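Local coordinates for protein putative TetR-family transcriptional regulator (Syntrophomonas wolfei subsp. wolfei, PDB 3LWJ) that probably binds DNA through an N-terminal helix-turn-helix and regulates transcription, as other TetR-family proteins do, at residues Leu24-Gly29 against Ser107-Arg112; Gln102-Ser107 against Tyr169-Leu174. All coordinates share one frame; numbering follows the deposited sequence.

Contact 1 of 2, residues Leu24-Gly29 against Ser107-Arg112; sequences LFIEKG and SEIYSR
E108 meets I26 where the helix ending at K28 comes up against helix 104-113. The CD1 methyl of I26 approaches the carboxylate, 4.1 Å from E108 OE1, and the two side chains run about at right angles, a van der Waals touch without a hydrogen bond. With CG anti to the backbone N (chi1 -152°) and the chain extended beyond it, E108 carries OE2 to R112 one turn further on. NE of R112 donates to E108 OE2 at 3.0 Å in a nearly straight bond; OE2 lies close to the guanidinium plane and accepts through its anti lone pair, so the carboxylate is held by a salt bridge on its own helix while OE1 borders I26. I109 follows and carries the apolar part of the contact. Its CD1 sits 3.6 Å from F25 CB, touching the root of that side chain rather than the ring, and 3.9 Å from I26 CD1. The short segments cross at 59° with their axes 10.3 Å apart at closest approach. As in other TetR-type folds, this is probably a seam between the DNA-binding part and the regulatory helical body: helix 10-28 leads into the predicted helix-turn-helix at 34-53, whereas helix 104-113 belongs to the helical body. Beyond I109, S111 turns back into its own helix; S107 O accepts both S111 N (3.0 Å) and S111 OG (2.7 Å), which arrive from opposite faces of the carbonyl plane. R112 closes the segment, its NH1 hydrogen-bonded to the carbonyl of G115 of the second subunit.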
# COMPACT_ATOMS: atom_id res chain seq x y z
N LEU A 24 -8.88 -21.46 -6.70
CA LEU A 24 -10.28 -21.08 -6.44
C LEU A 24 -10.40 -19.59 -6.00
O LEU A 24 -11.36 -18.88 -6.37
CB LEU A 24 -10.92 -22.01 -5.40
CG LEU A 24 -11.42 -23.40 -5.83
CD1 LEU A 24 -11.68 -24.24 -4.59
CD2 LEU A 24 -12.69 -23.31 -6.67
N PHE A 25 -9.44 -19.12 -5.20
CA PHE A 25 -9.42 -17.73 -4.77
C PHE A 25 -9.32 -16.80 -6.01
O PHE A 25 -10.10 -15.85 -6.14
CB PHE A 25 -8.25 -17.44 -3.80
CG PHE A 25 -8.35 -18.12 -2.45
CD1 PHE A 25 -9.52 -18.66 -1.98
CD2 PHE A 25 -7.24 -18.14 -1.61
CE1 PHE A 25 -9.58 -19.24 -0.75
CE2 PHE A 25 -7.30 -18.73 -0.37
CZ PHE A 25 -8.45 -19.30 0.05
N ILE A 26 -8.39 -17.11 -6.90
CA ILE A 26 -8.23 -16.39 -8.18
C ILE A 26 -9.48 -16.46 -9.06
O ILE A 26 -9.90 -15.46 -9.63
CB ILE A 26 -7.05 -16.98 -9.01
CG1 ILE A 26 -5.71 -16.66 -8.34
CG2 ILE A 26 -7.09 -16.45 -10.45
CD1 ILE A 26 -5.41 -15.19 -8.27
N GLU A 27 -10.10 -17.63 -9.15
CA GLU A 27 -11.21 -17.87 -10.08
C GLU A 27 -12.57 -17.32 -9.61
O GLU A 27 -13.33 -16.76 -10.41
CB GLU A 27 -11.33 -19.36 -10.34
CG GLU A 27 -12.45 -19.74 -11.26
CD GLU A 27 -12.65 -21.24 -11.31
OE1 GLU A 27 -11.65 -21.96 -11.46
OE2 GLU A 27 -13.82 -21.68 -11.20
N LYS A 28 -12.88 -17.52 -8.32
CA LYS A 28 -14.20 -17.14 -7.76
C LYS A 28 -14.15 -15.92 -6.84
O LYS A 28 -15.20 -15.34 -6.53
CB LYS A 28 -14.79 -18.30 -6.93
CG LYS A 28 -14.91 -19.65 -7.65
CD LYS A 28 -15.54 -20.71 -6.74
CE LYS A 28 -16.86 -20.23 -6.10
NZ LYS A 28 -17.71 -21.33 -5.55
N GLY A 29 -12.94 -15.54 -6.40
CA GLY A 29 -12.76 -14.53 -5.35
C GLY A 29 -12.69 -15.16 -3.94
O GLY A 29 -13.46 -16.06 -3.61
N SER A 107 0.61 -13.29 -5.04
CA SER A 107 0.87 -11.85 -5.05
C SER A 107 -0.41 -11.11 -5.42
O SER A 107 -0.74 -10.09 -4.84
CB SER A 107 1.99 -11.50 -6.05
OG SER A 107 3.30 -11.93 -5.60
N GLU A 108 -1.15 -11.63 -6.38
CA GLU A 108 -2.44 -11.03 -6.71
C GLU A 108 -3.42 -11.05 -5.53
O GLU A 108 -3.97 -10.00 -5.17
CB GLU A 108 -3.07 -11.69 -7.92
CG GLU A 108 -3.98 -10.74 -8.68
CD GLU A 108 -4.72 -11.41 -9.84
OE1 GLU A 108 -4.08 -12.15 -10.63
OE2 GLU A 108 -5.94 -11.18 -9.94
N ILE A 109 -3.63 -12.22 -4.91
CA ILE A 109 -4.53 -12.31 -3.77
C ILE A 109 -4.08 -11.36 -2.66
O ILE A 109 -4.87 -10.58 -2.17
CB ILE A 109 -4.63 -13.73 -3.19
CG1 ILE A 109 -5.28 -14.70 -4.18
CG2 ILE A 109 -5.42 -13.75 -1.83
CD1 ILE A 109 -6.66 -14.32 -4.63
N TYR A 110 -2.79 -11.40 -2.30
CA TYR A 110 -2.20 -10.45 -1.32
C TYR A 110 -2.52 -9.00 -1.64
O TYR A 110 -2.80 -8.21 -0.72
CB TYR A 110 -0.70 -10.68 -1.28
CG TYR A 110 0.13 -9.68 -0.51
CD1 TYR A 110 -0.14 -9.38 0.83
CD2 TYR A 110 1.25 -9.09 -1.12
CE1 TYR A 110 0.67 -8.47 1.54
CE2 TYR A 110 2.07 -8.20 -0.41
CZ TYR A 110 1.77 -7.91 0.92
OH TYR A 110 2.56 -7.03 1.61
N SER A 111 -2.48 -8.67 -2.92
CA SER A 111 -2.67 -7.29 -3.40
C SER A 111 -4.11 -6.90 -3.53
O SER A 111 -4.42 -5.73 -3.74
CB SER A 111 -2.01 -7.11 -4.78
OG SER A 111 -0.62 -7.37 -4.73
N ARG A 112 -5.01 -7.87 -3.43
CA ARG A 112 -6.44 -7.59 -3.58
C ARG A 112 -7.21 -7.61 -2.25
O ARG A 112 -8.17 -6.87 -2.11
CB ARG A 112 -7.08 -8.59 -4.53
CG ARG A 112 -6.67 -8.40 -5.99
CD ARG A 112 -7.52 -9.30 -6.89
NE ARG A 112 -7.28 -8.99 -8.30
CZ ARG A 112 -7.79 -7.93 -8.93
NH1 ARG A 112 -8.57 -7.07 -8.28
NH2 ARG A 112 -7.51 -7.72 -10.22

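Contact 2 of 2, residues Gln102-Ser107 against Tyr169-Leu174; sequences QNETLS and YKWVVL
E104, in the first turn of helix 104-113, reaches across to both W171 and V172. Its CG lies 3.9 Å from V172 CG2, the two side chains sliding past each other in opposite directions. Further out, OE1 comes to 3.7 Å from W171 CH2 on the six-membered ring, approaching obliquely with the carboxylate plane turned 58° from the ring. Placing the indole there is its first torsion, CG anti to the backbone N (chi1 168°), while M182 and K179 of helix 179-195 also touch it. Here the start of helix 104-113 meets the C-terminal end of helix 153-173 within the helical body, and that end widens into a pi-type turn: Y169 O takes the usual helical bond from V173 N (2.9 Å) and a second, pi-type one from L174 N (3.0 Å). At S107 the meeting is with backbone, since V172 CG1 rests 4.0 Å from S107 O. An alanine in place of V172 would remove CG1 and CG2 and is likely to open a gap facing E104 CG and the S107 carbonyl, leaving both without this apolar neighbour. The S107 hydroxyl takes no part across the contact and is hydrogen-bonded to F100 O in the preceding helix.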
# COMPACT_ATOMS: atom_id res chain seq x y z
N GLN A 102 7.45 -15.09 -8.97
CA GLN A 102 7.35 -16.56 -9.00
C GLN A 102 6.07 -17.07 -8.37
O GLN A 102 5.65 -18.18 -8.67
CB GLN A 102 8.56 -17.20 -8.31
CG GLN A 102 9.80 -17.26 -9.22
CD GLN A 102 11.11 -17.25 -8.44
OE1 GLN A 102 11.15 -17.61 -7.25
NE2 GLN A 102 12.19 -16.82 -9.10
N ASN A 103 5.47 -16.25 -7.49
CA ASN A 103 4.20 -16.55 -6.84
C ASN A 103 3.16 -15.52 -7.27
O ASN A 103 2.63 -14.77 -6.42
CB ASN A 103 4.37 -16.48 -5.30
CG ASN A 103 5.35 -17.53 -4.76
OD1 ASN A 103 4.92 -18.53 -4.18
ND2 ASN A 103 6.67 -17.32 -4.98
N GLU A 104 2.90 -15.46 -8.57
CA GLU A 104 2.09 -14.41 -9.15
C GLU A 104 0.65 -14.42 -8.66
O GLU A 104 0.07 -13.38 -8.36
CB GLU A 104 2.11 -14.47 -10.66
CG GLU A 104 1.42 -13.26 -11.30
CD GLU A 104 1.75 -13.07 -12.78
OE1 GLU A 104 2.90 -13.34 -13.19
OE2 GLU A 104 0.86 -12.63 -13.53
N THR A 105 0.06 -15.61 -8.60
CA THR A 105 -1.34 -15.69 -8.24
C THR A 105 -1.52 -15.31 -6.74
O THR A 105 -2.47 -14.58 -6.38
CB THR A 105 -1.88 -17.07 -8.63
OG1 THR A 105 -1.11 -18.06 -7.94
CG2 THR A 105 -1.75 -17.31 -10.20
N LEU A 106 -0.59 -15.72 -5.88
CA LEU A 106 -0.60 -15.34 -4.47
C LEU A 106 -0.34 -13.84 -4.28
O LEU A 106 -0.99 -13.21 -3.42
CB LEU A 106 0.41 -16.18 -3.67
CG LEU A 106 0.53 -15.90 -2.16
CD1 LEU A 106 -0.85 -15.91 -1.48
CD2 LEU A 106 1.48 -16.86 -1.50
N SER A 107 0.61 -13.29 -5.04
CA SER A 107 0.87 -11.85 -5.05
C SER A 107 -0.41 -11.11 -5.42
O SER A 107 -0.74 -10.09 -4.84
CB SER A 107 1.99 -11.50 -6.05
OG SER A 107 3.30 -11.93 -5.60
N TYR A 169 1.16 -4.18 -6.52
CA TYR A 169 -0.24 -3.95 -6.83
C TYR A 169 -0.42 -3.32 -8.22
O TYR A 169 -1.27 -3.73 -8.99
CB TYR A 169 -0.89 -3.11 -5.73
CG TYR A 169 -2.11 -2.28 -6.10
CD1 TYR A 169 -3.39 -2.81 -6.03
CD2 TYR A 169 -1.97 -0.95 -6.48
CE1 TYR A 169 -4.51 -2.01 -6.34
CE2 TYR A 169 -3.09 -0.15 -6.77
CZ TYR A 169 -4.35 -0.69 -6.72
OH TYR A 169 -5.45 0.12 -7.00
N LYS A 170 0.41 -2.34 -8.55
CA LYS A 170 0.33 -1.70 -9.86
C LYS A 170 0.70 -2.62 -11.02
O LYS A 170 0.21 -2.45 -12.15
CB LYS A 170 1.16 -0.42 -9.93
CG LYS A 170 0.66 0.69 -9.02
CD LYS A 170 1.33 2.11 -9.27
CE LYS A 170 1.11 2.70 -10.67
NZ LYS A 170 1.05 4.21 -10.71
N TRP A 171 1.56 -3.61 -10.77
CA TRP A 171 1.90 -4.57 -11.82
C TRP A 171 0.81 -5.62 -11.95
O TRP A 171 0.15 -5.72 -13.01
CB TRP A 171 3.23 -5.23 -11.53
CG TRP A 171 3.54 -6.43 -12.37
CD1 TRP A 171 3.59 -6.49 -13.73
CD2 TRP A 171 3.89 -7.73 -11.89
NE1 TRP A 171 3.92 -7.77 -14.12
CE2 TRP A 171 4.13 -8.54 -13.01
CE3 TRP A 171 4.05 -8.28 -10.62
CZ2 TRP A 171 4.49 -9.88 -12.90
CZ3 TRP A 171 4.42 -9.62 -10.52
CH2 TRP A 171 4.62 -10.40 -11.65
N VAL A 172 0.58 -6.37 -10.86
CA VAL A 172 -0.27 -7.55 -10.91
C VAL A 172 -1.77 -7.24 -10.84
O VAL A 172 -2.55 -8.00 -11.38
CB VAL A 172 0.15 -8.64 -9.83
CG1 VAL A 172 -0.34 -8.27 -8.41
CG2 VAL A 172 -0.34 -9.99 -10.25
N VAL A 173 -2.18 -6.16 -10.18
CA VAL A 173 -3.60 -5.83 -10.16
C VAL A 173 -3.98 -4.77 -11.22
O VAL A 173 -4.85 -5.03 -12.05
CB VAL A 173 -4.11 -5.42 -8.79
CG1 VAL A 173 -5.55 -4.92 -8.87
CG2 VAL A 173 -4.00 -6.60 -7.81
N LEU A 174 -3.36 -3.59 -11.19
CA LEU A 174 -3.69 -2.54 -12.17
C LEU A 174 -3.22 -2.84 -13.59
O LEU A 174 -3.81 -2.34 -14.55
CB LEU A 174 -3.09 -1.20 -11.78
CG LEU A 174 -3.56 -0.55 -10.49
CD1 LEU A 174 -3.12 0.90 -10.53
CD2 LEU A 174 -5.05 -0.65 -10.38

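Helix 104-113 is common to both contacts, and S107 lies in a segment of each, though it touches across only in contact 2. Contact 1 sets the helix against the one that leads into the predicted DNA-binding motif, contact 2 against the end of helix 153-173, with centres about 9 Å apart. Each is partly buried: I109 and F25 supply the buried side of contact 1, V172 and S107 that of contact 2, while I26 and E104 lie at the exposed margins. Contact 1 joins aliphatic groups beside a salt-bridged glutamate; contact 2 sets a valine against backbone and the aliphatic part of a glutamate whose carboxylate nears an indole. They touch directly, I26 CD1 lying 3.6 Å from T105 O, and both reach the second subunit.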